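Local coordinates for protein probable enoyl-CoA hydratase/isomerase (Pseudomonas aeruginosa PAO1, PDB 5YLO) that probably acts as a delta3,delta2-enoyl-CoA isomerase of the crotonase family, shifting a double bond in the breakdown of unsaturated fatty acids, at residues A[95-100]-A[148-153]; A[122-127]-A[196-201]; A[214-219]-A[226-231]. All blocks are in the same frame, centred on the assembly; numbering follows the deposited sequence.

Contact 1 (A[95-100]-A[148-153]); sequences RLHALD and ASWHLP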
loop_
_atom_site.group_PDB
_atom_site.type_symbol
_atom_site.label_atom_id
_atom_site.label_comp_id
_atom_site.label_asym_id
_atom_site.label_seq_id
_atom_site.Cartn_x
_atom_site.Cartn_y
_atom_site.Cartn_z
ATOM N N ARG A 95 4.340 -7.448 20.778
ATOM C CA ARG A 95 5.773 -7.388 21.098
ATOM C C ARG A 95 6.701 -7.785 19.945
ATOM O O ARG A 95 7.706 -7.121 19.692
ATOM C CB ARG A 95 6.078 -8.244 22.329
ATOM C CG ARG A 95 7.552 -8.301 22.695
ATOM C CD ARG A 95 7.782 -9.146 23.938
ATOM N NE ARG A 95 7.103 -8.593 25.107
ATOM C CZ ARG A 95 7.650 -7.713 25.940
ATOM N NH1 ARG A 95 6.958 -7.263 26.979
ATOM N NH2 ARG A 95 8.886 -7.282 25.736
ATOM N N LEU A 96 6.359 -8.868 19.251
ATOM C CA LEU A 96 7.131 -9.330 18.103
ATOM C C LEU A 96 7.092 -8.303 16.979
ATOM O O LEU A 96 8.113 -8.023 16.342
ATOM C CB LEU A 96 6.608 -10.678 17.609
ATOM C CG LEU A 96 7.361 -11.264 16.413
ATOM C CD1 LEU A 96 8.822 -11.507 16.767
ATOM C CD2 LEU A 96 6.696 -12.546 15.936
ATOM N N HIS A 97 5.914 -7.730 16.730
ATOM C CA HIS A 97 5.762 -6.766 15.648
ATOM C C HIS A 97 6.586 -5.509 15.899
ATOM O O HIS A 97 7.125 -4.916 14.959
ATOM C CB HIS A 97 4.282 -6.427 15.478
ATOM C CG HIS A 97 4.023 -5.192 14.673
ATOM N ND1 HIS A 97 3.470 -4.053 15.216
ATOM C CD2 HIS A 97 4.235 -4.921 13.363
ATOM C CE1 HIS A 97 3.357 -3.130 14.278
ATOM N NE2 HIS A 97 3.814 -3.631 13.144
ATOM N N ALA A 98 6.701 -5.095 17.160
ATOM C CA ALA A 98 7.416 -3.881 17.536
ATOM C C ALA A 98 8.800 -4.158 18.112
ATOM O O ALA A 98 9.390 -3.264 18.727
ATOM C CB ALA A 98 6.588 -3.077 18.539
ATOM N N LEU A 99 9.330 -5.365 17.919
ATOM C CA LEU A 99 10.610 -5.739 18.508
ATOM C C LEU A 99 11.733 -4.855 17.975
ATOM O O LEU A 99 11.768 -4.513 16.791
ATOM C CB LEU A 99 10.910 -7.206 18.210
ATOM C CG LEU A 99 11.964 -7.882 19.082
ATOM C CD1 LEU A 99 11.325 -8.412 20.358
ATOM C CD2 LEU A 99 12.664 -8.991 18.317
ATOM N N ASP A 100 12.668 -4.494 18.857
ATOM C CA ASP A 100 13.711 -3.533 18.513
ATOM C C ASP A 100 14.871 -4.140 17.731
ATOM O O ASP A 100 15.785 -3.401 17.346
ATOM C CB ASP A 100 14.250 -2.861 19.777
ATOM C CG ASP A 100 13.329 -1.779 20.300
ATOM O OD1 ASP A 100 12.505 -1.263 19.515
ATOM O OD2 ASP A 100 13.438 -1.437 21.497
ATOM N N ALA A 148 -4.766 -10.771 11.074
ATOM C CA ALA A 148 -4.824 -10.946 9.627
ATOM C C ALA A 148 -5.456 -9.732 8.954
ATOM O O ALA A 148 -4.928 -9.208 7.964
ATOM C CB ALA A 148 -5.595 -12.219 9.281
ATOM N N SER A 149 -6.582 -9.253 9.493
ATOM C CA SER A 149 -7.255 -8.091 8.923
ATOM C C SER A 149 -6.433 -6.818 9.066
ATOM O O SER A 149 -6.737 -5.819 8.407
ATOM C CB SER A 149 -8.622 -7.897 9.580
ATOM O OG SER A 149 -8.474 -7.518 10.937
ATOM N N TRP A 150 -5.402 -6.830 9.909
ATOM C CA TRP A 150 -4.509 -5.687 10.018
ATOM C C TRP A 150 -3.280 -5.842 9.136
ATOM O O TRP A 150 -2.885 -4.893 8.452
ATOM C CB TRP A 150 -4.087 -5.485 11.476
ATOM C CG TRP A 150 -3.422 -4.161 11.739
ATOM C CD1 TRP A 150 -4.025 -3.004 12.149
ATOM C CD2 TRP A 150 -2.027 -3.861 11.611
ATOM N NE1 TRP A 150 -3.092 -2.005 12.282
ATOM C CE2 TRP A 150 -1.858 -2.505 11.959
ATOM C CE3 TRP A 150 -0.904 -4.606 11.237
ATOM C CZ2 TRP A 150 -0.612 -1.879 11.943
ATOM C CZ3 TRP A 150 0.331 -3.983 11.221
ATOM C CH2 TRP A 150 0.468 -2.634 11.573
ATOM N N HIS A 151 -2.678 -7.033 9.123
ATOM C CA HIS A 151 -1.464 -7.260 8.343
ATOM C C HIS A 151 -1.763 -7.408 6.857
ATOM O O HIS A 151 -1.142 -6.739 6.024
ATOM C CB HIS A 151 -0.742 -8.509 8.852
ATOM C CG HIS A 151 -0.001 -8.302 10.135
ATOM N ND1 HIS A 151 1.124 -7.512 10.221
ATOM C CD2 HIS A 151 -0.215 -8.789 11.380
ATOM C CE1 HIS A 151 1.569 -7.515 11.465
ATOM N NE2 HIS A 151 0.773 -8.282 12.188
ATOM N N LEU A 152 -2.709 -8.285 6.513
ATOM C CA LEU A 152 -2.888 -8.686 5.118
ATOM C C LEU A 152 -3.189 -7.526 4.178
ATOM O O LEU A 152 -2.570 -7.465 3.101
ATOM C CB LEU A 152 -3.968 -9.770 5.030
ATOM C CG LEU A 152 -3.606 -11.125 5.636
ATOM C CD1 LEU A 152 -4.738 -12.119 5.431
ATOM C CD2 LEU A 152 -2.309 -11.642 5.031
ATOM N N PRO A 153 -4.100 -6.595 4.486
ATOM C CA PRO A 153 -4.315 -5.479 3.548
ATOM C C PRO A 153 -3.094 -4.590 3.382
ATOM O O PRO A 153 -2.906 -4.001 2.310
ATOM C CB PRO A 153 -5.493 -4.715 4.173
ATOM C CG PRO A 153 -5.437 -5.063 5.620
ATOM C CD PRO A 153 -4.998 -6.497 5.652
#

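Contact 2 (A[122-127]-A[196-201]); sequences CDFRIA and GAFAAR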
loop_
_atom_site.group_PDB
_atom_site.type_symbol
_atom_site.label_atom_id
_atom_site.label_comp_id
_atom_site.label_asym_id
_atom_site.label_seq_id
_atom_site.Cartn_x
_atom_site.Cartn_y
_atom_site.Cartn_z
ATOM N N CYS A 122 6.884 -10.468 11.817
ATOM C CA CYS A 122 8.308 -10.350 11.571
ATOM C C CYS A 122 8.568 -9.351 10.447
ATOM O O CYS A 122 7.704 -9.075 9.611
ATOM C CB CYS A 122 8.907 -11.712 11.223
ATOM S SG CYS A 122 8.722 -12.949 12.527
ATOM N N ASP A 123 9.782 -8.798 10.443
ATOM C CA ASP A 123 10.142 -7.814 9.426
ATOM C C ASP A 123 10.291 -8.465 8.058
ATOM O O ASP A 123 9.890 -7.886 7.041
ATOM C CB ASP A 123 11.434 -7.097 9.821
ATOM C CG ASP A 123 11.278 -6.276 11.083
ATOM O OD1 ASP A 123 10.163 -5.762 11.312
ATOM O OD2 ASP A 123 12.259 -6.149 11.846
ATOM N N PHE A 124 10.858 -9.665 8.010
ATOM C CA PHE A 124 11.128 -10.347 6.758
ATOM C C PHE A 124 10.538 -11.746 6.795
ATOM O O PHE A 124 10.348 -12.330 7.865
ATOM C CB PHE A 124 12.634 -10.415 6.486
ATOM C CG PHE A 124 13.304 -9.072 6.466
ATOM C CD1 PHE A 124 13.312 -8.307 5.312
ATOM C CD2 PHE A 124 13.922 -8.571 7.600
ATOM C CE1 PHE A 124 13.927 -7.069 5.289
ATOM C CE2 PHE A 124 14.540 -7.334 7.581
ATOM C CZ PHE A 124 14.542 -6.583 6.424
ATOM N N ARG A 125 10.243 -12.279 5.610
ATOM C CA ARG A 125 9.704 -13.627 5.476
ATOM C C ARG A 125 10.401 -14.330 4.325
ATOM O O ARG A 125 10.313 -13.887 3.176
ATOM C CB ARG A 125 8.188 -13.602 5.256
ATOM C CG ARG A 125 7.384 -13.587 6.545
ATOM C CD ARG A 125 5.967 -13.087 6.318
ATOM N NE ARG A 125 5.951 -11.773 5.682
ATOM C CZ ARG A 125 6.180 -10.631 6.321
ATOM N NH1 ARG A 125 6.447 -10.635 7.619
ATOM N NH2 ARG A 125 6.147 -9.480 5.659
ATOM N N ILE A 126 11.105 -15.412 4.640
ATOM C CA ILE A 126 11.682 -16.313 3.650
ATOM C C ILE A 126 10.972 -17.650 3.785
ATOM O O ILE A 126 10.933 -18.228 4.878
ATOM C CB ILE A 126 13.199 -16.473 3.838
ATOM C CG1 ILE A 126 13.885 -15.108 3.838
ATOM C CG2 ILE A 126 13.776 -17.362 2.743
ATOM C CD1 ILE A 126 15.364 -15.173 4.137
ATOM N N ALA A 127 10.407 -18.136 2.688
ATOM C CA ALA A 127 9.567 -19.322 2.716
ATOM C C ALA A 127 10.170 -20.427 1.864
ATOM O O ALA A 127 10.782 -20.163 0.823
ATOM C CB ALA A 127 8.152 -19.006 2.224
ATOM N N GLY A 196 20.101 -18.159 7.472
ATOM C CA GLY A 196 21.318 -17.824 8.194
ATOM C C GLY A 196 22.143 -16.766 7.490
ATOM O O GLY A 196 22.663 -15.846 8.126
ATOM N N ALA A 197 22.270 -16.877 6.166
ATOM C CA ALA A 197 23.018 -15.879 5.411
ATOM C C ALA A 197 22.325 -14.524 5.456
ATOM O O ALA A 197 22.983 -13.488 5.611
ATOM C CB ALA A 197 23.203 -16.343 3.967
ATOM N N PHE A 198 20.996 -14.512 5.329
ATOM C CA PHE A 198 20.265 -13.250 5.381
ATOM C C PHE A 198 20.338 -12.635 6.773
ATOM O O PHE A 198 20.609 -11.437 6.923
ATOM C CB PHE A 198 18.812 -13.465 4.951
ATOM C CG PHE A 198 17.984 -12.210 4.968
ATOM C CD1 PHE A 198 18.291 -11.149 4.129
ATOM C CD2 PHE A 198 16.894 -12.093 5.817
ATOM C CE1 PHE A 198 17.533 -9.991 4.142
ATOM C CE2 PHE A 198 16.129 -10.938 5.834
ATOM C CZ PHE A 198 16.451 -9.886 4.995
ATOM N N ALA A 199 20.114 -13.444 7.809
ATOM C CA ALA A 199 20.216 -12.947 9.175
ATOM C C ALA A 199 21.639 -12.555 9.542
ATOM O O ALA A 199 21.829 -11.749 10.458
ATOM C CB ALA A 199 19.690 -13.993 10.158
ATOM N N ALA A 200 22.641 -13.085 8.837
ATOM C CA ALA A 200 24.023 -12.743 9.156
ATOM C C ALA A 200 24.359 -11.319 8.734
ATOM O O ALA A 200 25.001 -10.579 9.487
ATOM C CB ALA A 200 24.983 -13.728 8.494
ATOM N N ARG A 201 23.947 -10.920 7.527
ATOM C CA ARG A 201 24.229 -9.560 7.080
ATOM C C ARG A 201 23.355 -8.545 7.804
ATOM O O ARG A 201 23.772 -7.396 7.996
ATOM C CB ARG A 201 24.059 -9.453 5.563
ATOM C CG ARG A 201 22.775 -10.049 5.023
ATOM C CD ARG A 201 22.786 -10.080 3.502
ATOM N NE ARG A 201 23.169 -8.791 2.932
ATOM C CZ ARG A 201 22.951 -8.436 1.669
ATOM N NH1 ARG A 201 22.340 -9.270 0.837
ATOM N NH2 ARG A 201 23.335 -7.243 1.238
#

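Contact 3 (A[214-219]-A[226-231]); sequences KRLLRD and AEQLRA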
loop_
_atom_site.group_PDB
_atom_site.type_symbol
_atom_site.label_atom_id
_atom_site.label_comp_id
_atom_site.label_asym_id
_atom_site.label_seq_id
_atom_site.Cartn_x
_atom_site.Cartn_y
_atom_site.Cartn_z
ATOM N N LYS A 214 13.212 1.270 12.613
ATOM C CA LYS A 214 12.011 0.445 12.703
ATOM C C LYS A 214 10.901 1.169 13.456
ATOM O O LYS A 214 9.719 1.024 13.124
ATOM C CB LYS A 214 12.341 -0.894 13.364
ATOM C CG LYS A 214 11.178 -1.870 13.394
ATOM C CD LYS A 214 11.618 -3.259 13.827
ATOM C CE LYS A 214 10.424 -4.188 13.978
ATOM N NZ LYS A 214 10.845 -5.591 14.255
ATOM N N ARG A 215 11.262 1.962 14.469
ATOM C CA ARG A 215 10.264 2.766 15.167
ATOM C C ARG A 215 9.722 3.883 14.284
ATOM O O ARG A 215 8.539 4.229 14.380
ATOM C CB ARG A 215 10.855 3.349 16.450
ATOM C CG ARG A 215 10.776 2.431 17.660
ATOM C CD ARG A 215 11.252 3.145 18.916
ATOM N NE ARG A 215 12.708 3.219 18.994
ATOM C CZ ARG A 215 13.434 2.625 19.936
ATOM N NH1 ARG A 215 12.839 1.925 20.892
ATOM N NH2 ARG A 215 14.755 2.741 19.929
ATOM N N LEU A 216 10.564 4.457 13.424
ATOM C CA LEU A 216 10.106 5.530 12.547
ATOM C C LEU A 216 9.181 4.999 11.461
ATOM O O LEU A 216 8.178 5.642 11.127
ATOM C CB LEU A 216 11.305 6.248 11.930
ATOM C CG LEU A 216 12.093 7.161 12.871
ATOM C CD1 LEU A 216 13.411 7.562 12.239
ATOM C CD2 LEU A 216 11.274 8.394 13.228
ATOM N N LEU A 217 9.508 3.835 10.890
ATOM C CA LEU A 217 8.623 3.210 9.912
ATOM C C LEU A 217 7.234 3.002 10.496
ATOM O O LEU A 217 6.223 3.334 9.868
ATOM C CB LEU A 217 9.206 1.872 9.453
ATOM C CG LEU A 217 10.472 1.861 8.596
ATOM C CD1 LEU A 217 11.121 0.491 8.663
ATOM C CD2 LEU A 217 10.139 2.217 7.160
ATOM N N ARG A 218 7.171 2.461 11.713
ATOM C CA ARG A 218 5.889 2.155 12.336
ATOM C C ARG A 218 5.139 3.430 12.704
ATOM O O ARG A 218 3.950 3.572 12.393
ATOM C CB ARG A 218 6.116 1.274 13.565
ATOM C CG ARG A 218 4.856 0.770 14.243
ATOM C CD ARG A 218 5.188 -0.284 15.295
ATOM N NE ARG A 218 6.141 0.201 16.292
ATOM C CZ ARG A 218 7.427 -0.138 16.328
ATOM N NH1 ARG A 218 7.923 -0.973 15.425
ATOM N NH2 ARG A 218 8.217 0.356 17.271
ATOM N N ASP A 219 5.819 4.377 13.357
ATOM C CA ASP A 219 5.161 5.624 13.729
ATOM C C ASP A 219 4.761 6.439 12.505
ATOM O O ASP A 219 3.739 7.133 12.531
ATOM C CB ASP A 219 6.069 6.456 14.637
ATOM C CG ASP A 219 6.236 5.853 16.021
ATOM O OD1 ASP A 219 5.481 4.919 16.363
ATOM O OD2 ASP A 219 7.122 6.322 16.770
ATOM N N ALA A 226 5.207 15.939 7.034
ATOM C CA ALA A 226 5.693 17.061 7.831
ATOM C C ALA A 226 5.804 16.685 9.303
ATOM O O ALA A 226 6.785 17.038 9.970
ATOM C CB ALA A 226 4.777 18.271 7.656
ATOM N N GLU A 227 4.809 15.965 9.827
ATOM C CA GLU A 227 4.884 15.494 11.207
ATOM C C GLU A 227 6.056 14.540 11.400
ATOM O O GLU A 227 6.800 14.642 12.382
ATOM C CB GLU A 227 3.578 14.808 11.603
ATOM C CG GLU A 227 2.394 15.734 11.753
ATOM C CD GLU A 227 1.237 15.065 12.463
ATOM O OE1 GLU A 227 0.634 14.138 11.880
ATOM O OE2 GLU A 227 0.939 15.460 13.609
ATOM N N GLN A 228 6.224 13.594 10.473
ATOM C CA GLN A 228 7.329 12.645 10.566
ATOM C C GLN A 228 8.668 13.367 10.636
ATOM O O GLN A 228 9.549 12.988 11.417
ATOM C CB GLN A 228 7.289 11.686 9.374
ATOM C CG GLN A 228 8.449 10.698 9.302
ATOM C CD GLN A 228 8.176 9.405 10.051
ATOM O OE1 GLN A 228 7.478 9.395 11.063
ATOM N NE2 GLN A 228 8.727 8.304 9.549
ATOM N N LEU A 229 8.833 14.425 9.838
ATOM C CA LEU A 229 10.084 15.175 9.857
ATOM C C LEU A 229 10.250 15.945 11.163
ATOM O O LEU A 229 11.362 16.044 11.693
ATOM C CB LEU A 229 10.150 16.117 8.654
ATOM C CG LEU A 229 10.066 15.448 7.278
ATOM C CD1 LEU A 229 10.264 16.461 6.160
ATOM C CD2 LEU A 229 11.074 14.317 7.164
ATOM N N ARG A 230 9.156 16.501 11.696
ATOM C CA ARG A 230 9.225 17.144 13.006
ATOM C C ARG A 230 9.635 16.150 14.083
ATOM O O ARG A 230 10.455 16.467 14.951
ATOM C CB ARG A 230 7.878 17.775 13.368
ATOM C CG ARG A 230 7.539 19.051 12.623
ATOM C CD ARG A 230 6.289 19.714 13.200
ATOM N NE ARG A 230 5.125 18.829 13.194
ATOM C CZ ARG A 230 4.458 18.455 14.283
ATOM N NH1 ARG A 230 3.410 17.647 14.180
ATOM N NH2 ARG A 230 4.825 18.901 15.477
ATOM N N ALA A 231 9.074 14.940 14.039
ATOM C CA ALA A 231 9.351 13.962 15.084
ATOM C C ALA A 231 10.799 13.495 15.054
ATOM O O ALA A 231 11.369 13.191 16.107
ATOM C CB ALA A 231 8.402 12.771 14.954
#

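Contact 1 (A[95-100]-A[148-153])
The face of the His97 imidazole receives the edges of two other rings, Trp150 and His151, in a pair of offset edge-to-face contacts. Trp150 brings the outer corner of its six-membered ring: its CH2 lies 3.8 Å from His97 NE2, and the two planes meet at 75°. His151 presents its own edge, with CE1 4.2 Å from His97 CD2 and an interplanar angle of 78°. Within the helix the neighbours also touch, for Trp150 CE3 sits 3.7 Å above one face of His151, toward the rim, while His151 CG lies at the indole edge. No hydrogen bond joins the segments, so ring shape and polarisable surface carry the contact. His97 has CG anti to the backbone N (chi1 164°), which swings the ring toward helix 146-156, and a flat ring suits the place because its face is large enough for two ring edges. Trp150 is long enough to reach it and still give NE1 to the carbonyl oxygen of Arg223 of the second subunit, whose Leu225 packs on both histidines. His151 ND1 makes a weak hydrogen bond to a bound glycerol, which may mark a pocket. Together the three residues form a small aromatic cluster that joins helices 85-97 and 146-156 within the crotonase fold, forming part of a subunit interface of the trimer.

Contact 2 (A[122-127]-A[196-201])
Phe124 and Phe198 meet edge to face, and the chain reaches that pair through the short loop before the strand. There the carbonyl oxygen of Cys122 accepts a hydrogen bond from Arg125 NH1, 2.8 Å away and bent to 139° at the hydrogen. The donor stands above the carbonyl plane, although the oxygen lies near the plane of the guanidinium. Asp123 suits the next place as a buried acid with two cationic partners: OD1 forms a salt bridge with Lys162 of the third subunit, and OD2 has a second such partner within its own chain.

At Phe124 the strand begins, and its ring offers a face to helix 191-204. Phe198 CZ stands 3.5 Å above the middle of that ring, while Phe198 CE2 comes within 3.4 Å of Phe124 CG. With the planes at 82°, the pair is a T-shaped (edge-to-face) stack, and two large aromatic rings fill the space between helix and strand with apolar surface. Phe198 has CG anti to its backbone nitrogen (chi1 -180°), which sends the ring from the helix down to the strand. This is the helix-on-sheet packing of the crotonase core: strand 124-128 runs parallel to strand 103-107, whose Val104 also touches Phe198.

Arg125 turns the other way, with NE bonded to the carbonyl oxygen of Leu181. Ile126 returns to the helix side, and its extended branch carries CD1 to 3.8 Å from Phe198 CD2 and 3.9 Å from Phe198 CB. A branched aliphatic chain fits here beside the root of the aromatic ring, and Leu191 continues the apolar surface around it.

Contact 3 (A[214-219]-A[226-231])
Hydrogen bonding between Gln228 and Leu216 is the main link across these two helices. Gln228 NE2 donates to the carbonyl oxygen of Leu216 over 3.1 Å, and the N-H points almost straight at its target, at 174°. The oxygen lies in the plane of the amide. Seen from the acceptor, however, the donor is well above the carbonyl plane, 58° out of it, so the side chain approaches the helix from its flank. Glutamine suits this place because its chain can bridge the gap and still end in both a donor and an acceptor. A bend at chi2 (89°) turns the amide toward Leu216, while OE1 takes a hydrogen bond from Arg223 NH1 in the connection between the helices. The amide is therefore held through both its nitrogen and its oxygen, which would limit its rotation. NE2 also makes a weak hydrogen bond to Ser149 OG of the third subunit. Near the start of helix 225-232, Ser224 OG accepts from the backbone N of Glu227.

Van der Waals packing is slight. The Leu216 side chain lies beside the amide, with CB 4.1 Å from Gln228 NE2, and also packs on Ser149 of the third subunit.

Charged groups act within the second helix. Glu227 OE2 and Arg230 NH1 form a salt bridge at 3.3 Å, three residues apart and thus on neighbouring turns. Both side chains are at least partly exposed, where a charged pair is easily accommodated, and neither reaches the 214-219 segment.

Helices 207-220 and 225-232, joined by a short connection and running in roughly opposite directions, form a helical hairpin in the C-terminal part of this crotonase-family chain, set against the third subunit.

Lys214 ties the three sites together. Its NZ lies 2.9 Å from the carbonyl oxygen of Leu99 in contact 1 and 2.8 Å from Asp123 OD2 in contact 2, so helix 207-220 of contact 3 meets both others. Contacts 1 and 3 also touch where His97 CE1 is 3.5 Å from Arg218 CD, while Leu96 packs on Cys122 between contacts 1 and 2. The centre of contact 1 lies about 17 Å from that of contact 2 and from that of contact 3, and these two are about 24 Å apart. Across the trimer interface, Trp150 of contact 1 bonds to Arg223 of another copy, the residue that also holds Gln228 of that copy's contact 3.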